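Local coordinates for protein spermidine synthase (PDB 3GJY) that probably transfers an aminopropyl group from decarboxylated S-adenosylmethionine to putrescine, making spermidine for polyamine biosynthesis, at residues 91-96 with 114-119; 161-166 with 194-199; 73-78 with 104-109; 86-91 with 109-114; 121-126 with 143-148. All coordinates share one frame; numbering follows the deposited sequence. Where two conformers were deposited one is given.

Contact 1: residues 91-96 with 114-119; sequences LRITHL and SRNTVV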
# COMPACT_ATOMS: atom_id res chain seq x y z
N LEU A 91 -13.78 10.02 5.06
CA LEU A 91 -12.58 9.54 4.41
C LEU A 91 -12.86 8.57 3.27
O LEU A 91 -13.65 7.63 3.44
CB LEU A 91 -11.70 8.89 5.50
CG LEU A 91 -10.23 8.74 5.10
CD1 LEU A 91 -9.57 10.10 5.08
CD2 LEU A 91 -9.54 7.83 6.12
N ARG A 92 -12.17 8.76 2.15
CA ARG A 92 -12.26 7.89 0.95
C ARG A 92 -10.85 7.38 0.69
O ARG A 92 -9.95 8.15 0.36
CB ARG A 92 -12.77 8.65 -0.27
CG ARG A 92 -14.11 9.28 -0.06
CD ARG A 92 -14.34 10.45 -1.03
NE ARG A 92 -13.34 11.50 -0.82
CZ ARG A 92 -13.20 12.57 -1.60
NH1 ARG A 92 -13.99 12.72 -2.66
NH2 ARG A 92 -12.22 13.45 -1.35
N ILE A 93 -10.65 6.06 0.86
CA ILE A 93 -9.35 5.45 0.62
C ILE A 93 -9.44 4.50 -0.59
O ILE A 93 -10.28 3.58 -0.57
CB ILE A 93 -8.83 4.67 1.85
CG1 ILE A 93 -8.86 5.52 3.12
CG2 ILE A 93 -7.40 4.10 1.53
CD1 ILE A 93 -8.41 4.76 4.36
N THR A 94 -8.58 4.72 -1.60
CA THR A 94 -8.48 3.81 -2.74
C THR A 94 -7.28 2.94 -2.58
O THR A 94 -6.16 3.45 -2.34
CB THR A 94 -8.34 4.62 -4.07
OG1 THR A 94 -9.56 5.32 -4.25
CG2 THR A 94 -8.06 3.72 -5.30
N HIS A 95 -7.50 1.62 -2.70
CA HIS A 95 -6.45 0.62 -2.59
C HIS A 95 -6.20 0.06 -3.97
O HIS A 95 -7.07 -0.62 -4.54
CB HIS A 95 -6.90 -0.51 -1.64
CG HIS A 95 -7.21 -0.04 -0.27
ND1 HIS A 95 -6.36 -0.24 0.80
CD2 HIS A 95 -8.31 0.59 0.22
CE1 HIS A 95 -6.93 0.26 1.89
NE2 HIS A 95 -8.10 0.79 1.56
N LEU A 96 -5.05 0.43 -4.53
CA LEU A 96 -4.66 -0.12 -5.85
C LEU A 96 -3.90 -1.42 -5.59
O LEU A 96 -2.71 -1.42 -5.21
CB LEU A 96 -3.82 0.90 -6.64
CG LEU A 96 -4.52 2.22 -6.95
CD1 LEU A 96 -3.55 3.19 -7.59
CD2 LEU A 96 -5.82 2.06 -7.78
N SER A 114 -15.27 5.43 7.12
CA SER A 114 -14.49 5.48 5.87
C SER A 114 -15.07 4.56 4.80
O SER A 114 -15.74 3.56 5.10
CB SER A 114 -13.01 5.17 6.13
OG SER A 114 -12.80 3.80 6.49
N ARG A 115 -14.85 4.96 3.56
CA ARG A 115 -15.18 4.15 2.40
C ARG A 115 -13.90 3.70 1.76
O ARG A 115 -13.12 4.54 1.28
CB ARG A 115 -15.98 4.97 1.40
CG ARG A 115 -17.43 5.24 1.85
CD ARG A 115 -18.27 5.86 0.74
NE ARG A 115 -17.98 7.28 0.59
CZ ARG A 115 -18.24 8.00 -0.51
NH1 ARG A 115 -18.75 7.42 -1.62
NH2 ARG A 115 -17.97 9.31 -0.53
N ASN A 116 -13.66 2.38 1.74
CA ASN A 116 -12.42 1.81 1.16
C ASN A 116 -12.78 1.09 -0.12
O ASN A 116 -13.63 0.20 -0.10
CB ASN A 116 -11.80 0.80 2.14
CG ASN A 116 -11.27 1.47 3.39
OD1 ASN A 116 -10.06 1.81 3.47
ND2 ASN A 116 -12.15 1.76 4.34
N THR A 117 -12.17 1.51 -1.22
CA THR A 117 -12.41 0.84 -2.51
C THR A 117 -11.14 0.12 -2.91
O THR A 117 -10.08 0.75 -2.98
CB THR A 117 -12.80 1.86 -3.58
OG1 THR A 117 -14.00 2.51 -3.15
CG2 THR A 117 -13.03 1.20 -4.91
N VAL A 118 -11.24 -1.18 -3.15
CA VAL A 118 -10.08 -1.99 -3.53
C VAL A 118 -10.23 -2.34 -5.01
O VAL A 118 -11.23 -2.90 -5.41
CB VAL A 118 -9.99 -3.31 -2.68
CG1 VAL A 118 -8.73 -4.10 -3.07
CG2 VAL A 118 -9.98 -2.98 -1.17
N VAL A 119 -9.21 -2.02 -5.79
CA VAL A 119 -9.16 -2.38 -7.21
C VAL A 119 -8.29 -3.62 -7.31
O VAL A 119 -7.06 -3.57 -7.06
CB VAL A 119 -8.59 -1.26 -8.09
CG1 VAL A 119 -8.61 -1.70 -9.58
CG2 VAL A 119 -9.35 0.06 -7.85
O HOH W 1 -16.48 8.36 3.38

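Contact 2: residues 161-166 with 194-199; sequences DVIIRD and GLYVAN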
# COMPACT_ATOMS: atom_id res chain seq x y z
N ASP A 161 -9.26 10.60 -0.81
CA ASP A 161 -8.40 11.30 0.14
C ASP A 161 -7.07 10.66 0.33
O ASP A 161 -6.09 11.34 0.66
CB ASP A 161 -9.12 11.38 1.48
CG ASP A 161 -10.44 12.07 1.33
OD1 ASP A 161 -10.47 13.27 1.00
OD2 ASP A 161 -11.47 11.41 1.46
N VAL A 162 -7.02 9.33 0.10
CA VAL A 162 -5.80 8.55 0.29
C VAL A 162 -5.78 7.52 -0.81
O VAL A 162 -6.80 6.91 -1.08
CB VAL A 162 -5.80 7.82 1.69
CG1 VAL A 162 -4.51 7.05 1.85
CG2 VAL A 162 -6.01 8.80 2.85
N ILE A 163 -4.61 7.29 -1.38
CA ILE A 163 -4.37 6.16 -2.28
C ILE A 163 -3.26 5.30 -1.67
O ILE A 163 -2.21 5.82 -1.34
CB ILE A 163 -3.92 6.65 -3.69
CG1 ILE A 163 -5.04 7.44 -4.39
CG2 ILE A 163 -3.41 5.52 -4.59
CD1 ILE A 163 -4.53 8.32 -5.53
N ILE A 164 -3.53 4.00 -1.53
CA ILE A 164 -2.55 3.01 -1.09
C ILE A 164 -2.27 2.10 -2.28
O ILE A 164 -3.18 1.44 -2.78
CB ILE A 164 -3.07 2.20 0.13
CG1 ILE A 164 -3.42 3.17 1.29
CG2 ILE A 164 -2.02 1.16 0.55
CD1 ILE A 164 -3.98 2.56 2.51
N ARG A 165 -1.02 2.05 -2.72
CA ARG A 165 -0.62 1.16 -3.82
C ARG A 165 0.07 -0.06 -3.21
O ARG A 165 1.11 0.06 -2.53
CB ARG A 165 0.38 1.82 -4.78
CG ARG A 165 0.51 1.03 -6.05
CD ARG A 165 1.82 1.35 -6.79
NE ARG A 165 2.97 0.86 -6.05
CZ ARG A 165 4.21 1.30 -6.26
NH1 ARG A 165 4.45 2.25 -7.15
NH2 ARG A 165 5.20 0.81 -5.53
N ASP A 166 -0.50 -1.23 -3.46
CA ASP A 166 0.09 -2.48 -2.98
C ASP A 166 -0.21 -3.54 -4.01
O ASP A 166 -1.04 -4.42 -3.82
CB ASP A 166 -0.45 -2.86 -1.59
CG ASP A 166 0.26 -4.06 -0.98
OD1 ASP A 166 1.39 -4.32 -1.38
OD2 ASP A 166 -0.33 -4.74 -0.10
N GLY A 194 -4.05 15.56 -0.13
CA GLY A 194 -4.27 14.15 0.23
C GLY A 194 -2.99 13.34 0.21
O GLY A 194 -1.92 13.85 -0.13
N LEU A 195 -3.10 12.07 0.56
CA LEU A 195 -1.94 11.21 0.76
C LEU A 195 -1.85 10.11 -0.26
O LEU A 195 -2.81 9.39 -0.47
CB LEU A 195 -1.96 10.61 2.16
CG LEU A 195 -0.90 9.59 2.54
CD1 LEU A 195 0.44 10.30 2.60
CD2 LEU A 195 -1.25 8.95 3.92
N TYR A 196 -0.66 9.95 -0.85
CA TYR A 196 -0.29 8.77 -1.61
C TYR A 196 0.70 7.94 -0.78
O TYR A 196 1.71 8.46 -0.31
CB TYR A 196 0.34 9.20 -2.96
CG TYR A 196 0.95 8.05 -3.74
CD1 TYR A 196 0.22 7.36 -4.70
CD2 TYR A 196 2.26 7.67 -3.49
CE1 TYR A 196 0.78 6.32 -5.42
CE2 TYR A 196 2.85 6.60 -4.20
CZ TYR A 196 2.09 5.93 -5.17
OH TYR A 196 2.61 4.88 -5.89
N VAL A 197 0.43 6.64 -0.66
CA VAL A 197 1.29 5.71 0.11
C VAL A 197 1.49 4.47 -0.74
O VAL A 197 0.50 3.89 -1.20
CB VAL A 197 0.58 5.19 1.40
CG1 VAL A 197 1.47 4.18 2.13
CG2 VAL A 197 0.20 6.31 2.31
N ALA A 198 2.73 4.02 -0.90
CA ALA A 198 3.00 2.82 -1.68
C ALA A 198 3.90 1.85 -0.97
O ALA A 198 4.92 2.22 -0.37
CB ALA A 198 3.63 3.18 -3.05
N ASN A 199 3.56 0.57 -1.10
CA ASN A 199 4.48 -0.50 -0.74
C ASN A 199 5.44 -0.73 -1.91
O ASN A 199 5.01 -0.93 -3.04
CB ASN A 199 3.70 -1.76 -0.44
CG ASN A 199 4.58 -2.91 -0.03
OD1 ASN A 199 5.67 -2.71 0.52
ND2 ASN A 199 4.09 -4.13 -0.26
O HOH W 2 2.94 -1.74 -4.83

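Contact 3: residues 73-78 with 104-109; sequences WIATGA and ARYFAD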
# COMPACT_ATOMS: atom_id res chain seq x y z
N TRP A 73 3.44 -0.92 8.88
CA TRP A 73 4.10 0.37 8.57
C TRP A 73 3.17 1.31 7.82
O TRP A 73 3.10 2.51 8.13
CB TRP A 73 5.40 0.15 7.79
CG TRP A 73 6.35 -0.77 8.51
CD1 TRP A 73 6.35 -1.12 9.83
CD2 TRP A 73 7.46 -1.42 7.92
NE1 TRP A 73 7.37 -2.00 10.10
CE2 TRP A 73 8.09 -2.19 8.95
CE3 TRP A 73 8.01 -1.43 6.63
CZ2 TRP A 73 9.22 -2.98 8.71
CZ3 TRP A 73 9.17 -2.23 6.40
CH2 TRP A 73 9.74 -2.98 7.44
N ILE A 74 2.43 0.77 6.84
CA ILE A 74 1.40 1.58 6.15
C ILE A 74 0.36 2.08 7.19
O ILE A 74 -0.01 3.26 7.18
CB ILE A 74 0.71 0.79 5.03
CG1 ILE A 74 1.73 0.55 3.91
CG2 ILE A 74 -0.50 1.56 4.50
CD1 ILE A 74 1.23 -0.47 2.87
N ALA A 75 -0.10 1.19 8.06
CA ALA A 75 -1.08 1.60 9.08
C ALA A 75 -0.54 2.77 9.90
O ALA A 75 -1.24 3.75 10.11
CB ALA A 75 -1.42 0.44 10.01
N THR A 76 0.71 2.66 10.36
CA THR A 76 1.27 3.69 11.22
C THR A 76 1.43 5.02 10.45
O THR A 76 1.03 6.09 10.96
CB THR A 76 2.64 3.23 11.75
OG1 THR A 76 2.43 2.11 12.62
CG2 THR A 76 3.35 4.38 12.50
N GLY A 77 2.01 4.96 9.26
CA GLY A 77 2.26 6.21 8.53
C GLY A 77 0.96 6.86 8.09
O GLY A 77 0.82 8.08 8.21
N ALA A 78 0.02 6.06 7.57
CA ALA A 78 -1.25 6.62 7.07
C ALA A 78 -2.09 7.16 8.23
O ALA A 78 -2.66 8.25 8.13
CB ALA A 78 -2.04 5.58 6.26
N ALA A 104 -7.69 -2.70 3.53
CA ALA A 104 -9.01 -2.06 3.47
C ALA A 104 -9.85 -2.38 4.71
O ALA A 104 -10.50 -1.50 5.31
CB ALA A 104 -9.74 -2.44 2.16
N ARG A 105 -9.83 -3.66 5.08
CA ARG A 105 -10.53 -4.16 6.27
C ARG A 105 -10.01 -3.47 7.55
O ARG A 105 -10.78 -3.12 8.46
CB ARG A 105 -10.32 -5.68 6.31
CG ARG A 105 -10.81 -6.42 7.57
CD ARG A 105 -10.54 -7.90 7.36
NE ARG A 105 -10.83 -8.75 8.52
CZ ARG A 105 -9.92 -9.25 9.34
NH1 ARG A 105 -8.63 -8.93 9.22
NH2 ARG A 105 -10.31 -10.10 10.27
N TYR A 106 -8.69 -3.28 7.61
CA TYR A 106 -8.07 -2.61 8.74
C TYR A 106 -8.57 -1.16 8.86
O TYR A 106 -9.05 -0.73 9.92
CB TYR A 106 -6.55 -2.65 8.54
CG TYR A 106 -5.80 -1.89 9.60
CD1 TYR A 106 -5.43 -2.51 10.80
CD2 TYR A 106 -5.48 -0.56 9.43
CE1 TYR A 106 -4.76 -1.81 11.80
CE2 TYR A 106 -4.83 0.17 10.43
CZ TYR A 106 -4.48 -0.46 11.62
OH TYR A 106 -3.82 0.25 12.59
N PHE A 107 -8.44 -0.40 7.75
CA PHE A 107 -8.85 1.00 7.80
C PHE A 107 -10.34 1.15 8.02
O PHE A 107 -10.79 2.12 8.63
CB PHE A 107 -8.40 1.78 6.56
CG PHE A 107 -6.93 2.08 6.57
CD1 PHE A 107 -6.40 2.95 7.49
CD2 PHE A 107 -6.07 1.39 5.73
CE1 PHE A 107 -5.02 3.21 7.51
CE2 PHE A 107 -4.69 1.62 5.77
CZ PHE A 107 -4.17 2.54 6.67
N ALA A 108 -11.12 0.21 7.48
CA ALA A 108 -12.58 0.26 7.69
C ALA A 108 -12.93 0.14 9.19
O ALA A 108 -13.91 0.74 9.67
CB ALA A 108 -13.29 -0.79 6.89
N ASP A 109 -12.12 -0.62 9.94
CA ASP A 109 -12.40 -0.74 11.37
C ASP A 109 -11.87 0.45 12.19
O ASP A 109 -12.55 0.95 13.10
CB ASP A 109 -11.80 -2.04 11.92
CG ASP A 109 -12.34 -2.36 13.30
OD1 ASP A 109 -13.55 -2.63 13.41
OD2 ASP A 109 -11.55 -2.32 14.27

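Contact 4: residues 86-91 with 109-114; sequences QDASKL and DVYPQS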
# COMPACT_ATOMS: atom_id res chain seq x y z
N GLN A 86 -6.79 15.06 8.09
CA GLN A 86 -8.00 14.77 7.32
C GLN A 86 -9.19 14.49 8.22
O GLN A 86 -9.05 14.34 9.43
CB GLN A 86 -7.75 13.58 6.35
CG GLN A 86 -6.68 13.96 5.31
CD GLN A 86 -6.35 12.82 4.39
OE1 GLN A 86 -6.11 11.71 4.86
NE2 GLN A 86 -6.28 13.09 3.10
N ASP A 87 -10.36 14.46 7.62
CA ASP A 87 -11.61 14.25 8.34
C ASP A 87 -12.01 12.78 8.17
O ASP A 87 -12.49 12.34 7.11
CB ASP A 87 -12.67 15.20 7.77
CG ASP A 87 -14.00 15.11 8.50
OD1 ASP A 87 -14.20 14.14 9.29
OD2 ASP A 87 -14.85 16.00 8.25
N ALA A 88 -11.80 12.00 9.23
CA ALA A 88 -12.08 10.57 9.20
C ALA A 88 -13.53 10.24 8.91
O ALA A 88 -13.83 9.15 8.41
CB ALA A 88 -11.65 9.92 10.54
N SER A 89 -14.45 11.16 9.27
CA SER A 89 -15.87 10.86 9.10
C SER A 89 -16.30 10.85 7.64
O SER A 89 -17.41 10.39 7.31
CB SER A 89 -16.74 11.85 9.92
OG SER A 89 -16.69 13.11 9.34
N LYS A 90 -15.43 11.34 6.76
CA LYS A 90 -15.77 11.35 5.33
C LYS A 90 -14.64 10.82 4.44
O LYS A 90 -14.58 11.06 3.22
CB LYS A 90 -16.29 12.71 4.90
CG LYS A 90 -15.38 13.85 5.16
CD LYS A 90 -15.85 15.09 4.41
CE LYS A 90 -14.92 16.24 4.61
NZ LYS A 90 -15.43 17.39 3.78
N LEU A 91 -13.78 10.02 5.06
CA LEU A 91 -12.58 9.54 4.41
C LEU A 91 -12.86 8.57 3.27
O LEU A 91 -13.65 7.63 3.44
CB LEU A 91 -11.70 8.89 5.50
CG LEU A 91 -10.23 8.74 5.10
CD1 LEU A 91 -9.57 10.10 5.08
CD2 LEU A 91 -9.54 7.83 6.12
N ASP A 109 -12.12 -0.62 9.94
CA ASP A 109 -12.40 -0.74 11.37
C ASP A 109 -11.87 0.45 12.19
O ASP A 109 -12.55 0.95 13.10
CB ASP A 109 -11.80 -2.04 11.92
CG ASP A 109 -12.34 -2.36 13.30
OD1 ASP A 109 -13.55 -2.63 13.41
OD2 ASP A 109 -11.55 -2.32 14.27
N VAL A 110 -10.67 0.90 11.85
CA VAL A 110 -10.07 2.06 12.53
C VAL A 110 -10.92 3.32 12.31
O VAL A 110 -11.12 4.12 13.24
CB VAL A 110 -8.64 2.29 12.06
CG1 VAL A 110 -8.05 3.60 12.63
CG2 VAL A 110 -7.78 1.10 12.49
N TYR A 111 -11.43 3.46 11.08
CA TYR A 111 -12.21 4.61 10.68
C TYR A 111 -13.56 4.10 10.21
O TYR A 111 -13.76 3.81 9.03
CB TYR A 111 -11.48 5.35 9.56
CG TYR A 111 -10.10 5.85 9.94
CD1 TYR A 111 -9.95 6.82 10.95
CD2 TYR A 111 -8.96 5.38 9.28
CE1 TYR A 111 -8.70 7.31 11.33
CE2 TYR A 111 -7.67 5.86 9.63
CZ TYR A 111 -7.55 6.83 10.67
OH TYR A 111 -6.32 7.32 10.98
N PRO A 112 -14.52 3.94 11.15
CA PRO A 112 -15.74 3.19 10.82
C PRO A 112 -16.71 3.87 9.86
O PRO A 112 -17.67 3.22 9.41
CB PRO A 112 -16.39 2.95 12.20
CG PRO A 112 -15.78 3.95 13.10
CD PRO A 112 -14.40 4.22 12.59
N GLN A 113 -16.44 5.13 9.52
CA GLN A 113 -17.22 5.87 8.52
C GLN A 113 -16.49 5.98 7.19
O GLN A 113 -17.01 6.57 6.24
CB GLN A 113 -17.56 7.26 9.04
CG GLN A 113 -18.43 7.22 10.29
CD GLN A 113 -18.72 8.59 10.85
OE1 GLN A 113 -17.92 9.17 11.59
NE2 GLN A 113 -19.89 9.11 10.53
N SER A 114 -15.27 5.43 7.12
CA SER A 114 -14.49 5.48 5.87
C SER A 114 -15.07 4.56 4.80
O SER A 114 -15.74 3.56 5.10
CB SER A 114 -13.01 5.17 6.13
OG SER A 114 -12.80 3.80 6.49
O HOH W 3 -14.35 7.03 10.23
O HOH W 4 -18.22 8.80 4.89
O HOH W 1 -16.48 8.36 3.38

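Contact 5: residues 121-126 with 143-148; sequences LDAELA and IRVDDA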
# COMPACT_ATOMS: atom_id res chain seq x y z
N LEU A 121 -7.24 -7.12 -9.57
CA LEU A 121 -7.16 -7.72 -10.90
C LEU A 121 -7.95 -9.05 -11.04
O LEU A 121 -8.57 -9.32 -12.08
CB LEU A 121 -5.67 -7.95 -11.21
CG LEU A 121 -5.33 -8.58 -12.56
CD1 LEU A 121 -5.70 -7.63 -13.71
CD2 LEU A 121 -3.87 -9.02 -12.58
N ASP A 122 -7.91 -9.84 -9.99
CA ASP A 122 -8.27 -11.25 -10.04
C ASP A 122 -9.70 -11.44 -9.52
O ASP A 122 -9.94 -11.28 -8.32
CB ASP A 122 -7.23 -12.05 -9.25
CG ASP A 122 -7.38 -13.55 -9.43
OD1 ASP A 122 -8.53 -14.06 -9.44
OD2 ASP A 122 -6.32 -14.22 -9.55
N ALA A 123 -10.63 -11.77 -10.43
CA ALA A 123 -12.04 -11.90 -10.05
C ALA A 123 -12.26 -12.95 -8.94
O ALA A 123 -13.11 -12.78 -8.06
CB ALA A 123 -12.89 -12.25 -11.29
N GLU A 124 -11.45 -14.01 -8.95
CA GLU A 124 -11.60 -15.08 -7.99
C GLU A 124 -11.05 -14.67 -6.63
O GLU A 124 -11.65 -14.97 -5.59
CB GLU A 124 -10.94 -16.38 -8.50
CG GLU A 124 -11.07 -17.56 -7.51
CD GLU A 124 -12.51 -18.07 -7.31
OE1 GLU A 124 -13.48 -17.52 -7.90
OE2 GLU A 124 -12.64 -19.03 -6.53
N LEU A 125 -9.92 -13.95 -6.61
CA LEU A 125 -9.45 -13.42 -5.35
C LEU A 125 -10.48 -12.44 -4.77
O LEU A 125 -10.74 -12.46 -3.56
CB LEU A 125 -8.09 -12.72 -5.47
CG LEU A 125 -7.52 -12.18 -4.17
CD1 LEU A 125 -7.38 -13.31 -3.10
CD2 LEU A 125 -6.14 -11.61 -4.49
N ALA A 126 -11.08 -11.60 -5.62
CA ALA A 126 -12.14 -10.70 -5.18
C ALA A 126 -13.32 -11.47 -4.57
O ALA A 126 -13.83 -11.07 -3.51
CB ALA A 126 -12.59 -9.80 -6.37
N ILE A 143 -15.23 -3.71 -3.60
CA ILE A 143 -14.20 -4.28 -4.51
C ILE A 143 -14.59 -4.00 -5.95
O ILE A 143 -15.73 -4.26 -6.36
CB ILE A 143 -14.01 -5.81 -4.30
CG1 ILE A 143 -13.76 -6.12 -2.80
CG2 ILE A 143 -12.91 -6.34 -5.20
CD1 ILE A 143 -13.93 -7.57 -2.44
N ARG A 144 -13.65 -3.44 -6.70
CA ARG A 144 -13.81 -3.28 -8.15
C ARG A 144 -12.81 -4.20 -8.81
O ARG A 144 -11.60 -4.07 -8.55
CB ARG A 144 -13.55 -1.80 -8.53
CG ARG A 144 -13.67 -1.53 -9.98
CD ARG A 144 -13.52 -0.07 -10.30
NE ARG A 144 -13.47 0.09 -11.74
CZ ARG A 144 -13.49 1.28 -12.33
NH1 ARG A 144 -13.56 2.37 -11.60
NH2 ARG A 144 -13.42 1.34 -13.65
N VAL A 145 -13.28 -5.08 -9.70
CA VAL A 145 -12.39 -6.00 -10.42
C VAL A 145 -12.03 -5.28 -11.72
O VAL A 145 -12.89 -5.08 -12.61
CB VAL A 145 -13.05 -7.34 -10.69
CG1 VAL A 145 -12.11 -8.21 -11.52
CG2 VAL A 145 -13.36 -8.00 -9.35
N ASP A 146 -10.77 -4.82 -11.79
CA ASP A 146 -10.33 -3.97 -12.90
C ASP A 146 -8.81 -3.89 -12.90
O ASP A 146 -8.18 -4.32 -11.94
CB ASP A 146 -10.91 -2.56 -12.72
CG ASP A 146 -11.33 -1.92 -14.03
OD1 ASP A 146 -10.67 -2.14 -15.06
OD2 ASP A 146 -12.34 -1.19 -14.02
N ASP A 147 -8.26 -3.31 -13.98
CA ASP A 147 -6.83 -3.00 -14.01
C ASP A 147 -6.62 -1.67 -13.27
O ASP A 147 -7.17 -0.64 -13.60
CB ASP A 147 -6.27 -2.93 -15.43
CG ASP A 147 -4.98 -2.11 -15.51
OD1 ASP A 147 -4.08 -2.22 -14.64
OD2 ASP A 147 -4.87 -1.33 -16.48
N ALA A 148 -5.81 -1.75 -12.23
CA ALA A 148 -5.56 -0.58 -11.39
C ALA A 148 -4.93 0.61 -12.11
O ALA A 148 -5.20 1.77 -11.73
CB ALA A 148 -4.73 -0.97 -10.17

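Contact 1: residues 91-96 with 114-119
The imidazole of H95 meets the 114-119 strand at its edge, where N116 OD1 and the backbone oxygen of T117 both lie near the ring plane, while V118 CG2 approaches the ring obliquely. H95 NE2 donates to N116 OD1 at 2.9 Å with an N-H...O angle of 169°. The oxygen is almost in the ring plane and is used on a lone pair in its own carbonyl plane, although ring and amide planes stand 39° apart. Both groups reach this bond because each CG lies beside its backbone N (chi1 -59° in H95). The rest of the amide is fixed too: N116 ND2 gives bonds to S114 OG, a hydroxyl itself bonded to Y111 O, and to the backbone oxygen of R140. I93 lies alongside N116, its CD1 3.5 Å from OD1. The two strands run parallel in register, R92 beside R115 through L96 beside V119, consistent with the first two strands of the Rossmann-like core of AdoMet-dependent transferases, and helix 102-110 joins them in a beta-alpha-beta crossover. Five backbone bonds connect them, among them H95 N to T117 O at 2.7 Å and V119 N to H95 O at 2.8 Å. I93, H95, N116 and V118 share the face covered by helix 102-110. On the other face R92 and R115 lie side by side, R92 CD 3.8 Å from R115 NH2; R92 has its ionic partner in D161. A water in the plane of the R115 guanidinium accepts a weak bond from NE, at 3.3 Å. Beyond them L96 CD2 packs on V119 CG2 at 4.1 Å, beneath helix 148-153.

Contact 2: residues 161-166 with 194-199
The backbone oxygen of N199 is approached by R165 NH2, which donates to it at 3.0 Å, and by a water at 2.9 Å that also accepts from R165 NE. NH2 comes from above the carbonyl plane, 45° out of it, whereas the oxygen lies near the guanidinium plane. A198 CB sits 3.6 Å above one face of that guanidinium, and the Y196 ring stands almost upright to it, at 86°. The arginine gets there with its CG trans to the backbone N (chi1 -166°) and a bend at chi3, and E212 takes its NH1 in a salt bridge. D166 OD1 receives N199 ND2 at 2.9 Å from above the carboxylate plane; D166 OD2 bonds Y70 OH, and N199 OD1 bonds N239. Parallel backbone bonds alternate between the strands, for example V197 N to I163 O at 2.8 Å. I163 CG2 meets Y196 CD1 at 4.1 Å. These buried strands are adjacent parallel strands of the central sheet, consistent with the Rossmann-like core of AdoMet-dependent transferases. V162, I164 and L195 face helix 69-85, I163, R165 and Y196 face helix 180-189, and strand 92-96 pairs with the far edge of strand 160-165.

Contact 3: residues 73-78 with 104-109
Y106 and F107 bring their rings to the alanines A75 and A78 of helix 69-85 by different first torsions. In Y106 the CG is opposite the backbone N (chi1 176°), which carries the ring out along a CB bond already aimed at the other helix. The CB bond of F107 does not point that way, yet with CG beside the backbone N (chi1 -74°) the far end of its ring swings across the gap. The first ring meets A75: CE2 lies 3.4 Å and OH 3.5 Å from A75 CB, an oblique and close approach. The second ends on CZ, which has A78 CB at 3.7 Å and A75 CA at 4.0 Å, with I74 CG2 more distant at 4.4 Å. I74 O lies at the edge of this ring, near its plane. The two aromatics also fix each other, since Y106 CD2 stands 4.0 Å above the F107 ring, over its centre. Through these methyls the rings bridge helix segments whose axes are 11.3 Å apart at closest and inclined by 37°. Both helices cover one face of the central sheet of the Rossmann-like core. Helix 102-110 belongs to the crossover that follows strand 92-96, and F107 also packs on I93 and H95 of that strand, while I74 reaches I164. The contact is mainly methyl against ring carbon, with no hydrogen bond between the segments; I74 O at the ring edge and Y106 OH are the polar atoms that approach. The tyrosine hydroxyl is held by its bond to R79 NH1, while the packing itself is van der Waals.

Contact 4: residues 86-91 with 109-114
Y111 leans on A88 and L91 with a side chain that can be followed from its base. Its CB bond points toward the 86-91 loop, and CG stands opposite the carbonyl carbon (chi1 -60°). CD1 comes to 3.6 Å from A88 CB, and CE1 stays near the same methyl at 4.0 Å. On the same side of the ring plane, but at the other carbon next to CG, CD2 lies 4.0 Å from L91 CD2; both approaches are oblique. V110 CG1 sits over the centre of the opposite ring face, and the hydroxyl at the tip bonds D83 OD1. Y111 O closes the type I turn from Y111 to S114, accepting from S114 N and also from S114 OG, the latter at 2.7 Å. In the facing loop S89 N to D87 OD1 makes an Asx turn, and S89 OG bonds the same oxygen from the same face. One water ties the two turns together, giving a bond to A88 O at 2.8 Å and taking one from Q113 N at 2.9 Å. The contact lies at the rim of the fold, where the loop leaving helix 69-85 toward strand 92-96 meets the turn linking helix 102-110 to strand 115-120, and R79 and I82 of helix 69-85 pack against the tyrosine.

Contact 5: residues 121-126 with 143-148
The turn entering helix 123-132 comes close to the end of strand 141-145, with the CA atoms of L121 and D146 5.3 Å apart, and the helix then rises so that A126 CA and I143 CA are separated by 6.8 Å. V145 does most of the touching by splitting its two methyls. CG1, trans to the backbone N (chi1 176°), lies 3.8 Å from L121 O and 4.0 Å from A123 CA, while CG2 meets A126 CB at 3.6 Å. I143 adds CG2 to the same methyl at 3.7 Å, leaving A126 CB against two branched side chains. D122 is the N-cap of the helix: its OD1 accepts from E124 N and L125 N, and its OD2 from Y31 N. The elements form the second beta-alpha-beta unit of the core, strand 115-120 to helix to strand 141-145. E120, whose OE2 accepts from D122 N, ends the strand where relatives commonly carry the acid that holds the AdoMet ribose. Across the segments the chemistry is mostly methyl packing, with some methyls against backbone oxygens and no hydrogen bond; D122 caps its helix and ties it to E30 and Y31, while between these two segments the fit rests on van der Waals packing.

In the fold
Contacts 1 and 2 are buried parallel strand pairs of one sheet, joined because strands 92-96 and 160-165 are neighbours: L96 N meets I164 O at 2.7 Å. Contact 3 is buried as well, but it pairs helices above that sheet and is mainly apolar, without a hydrogen bond between its segments, with F107 CE2 3.5 Å from I164 CD1 of contact 2. Contact 4 lies at the outer end of the same elements, sharing L91 and S114 with contact 1 and D109 with contact 3, and there waters bridge backbone atoms of the two loops. Contact 5 sits toward the far edge of the sheet, partly buried, where V118 O bonds R144 N; its centre is about 24 Å from that of contact 4.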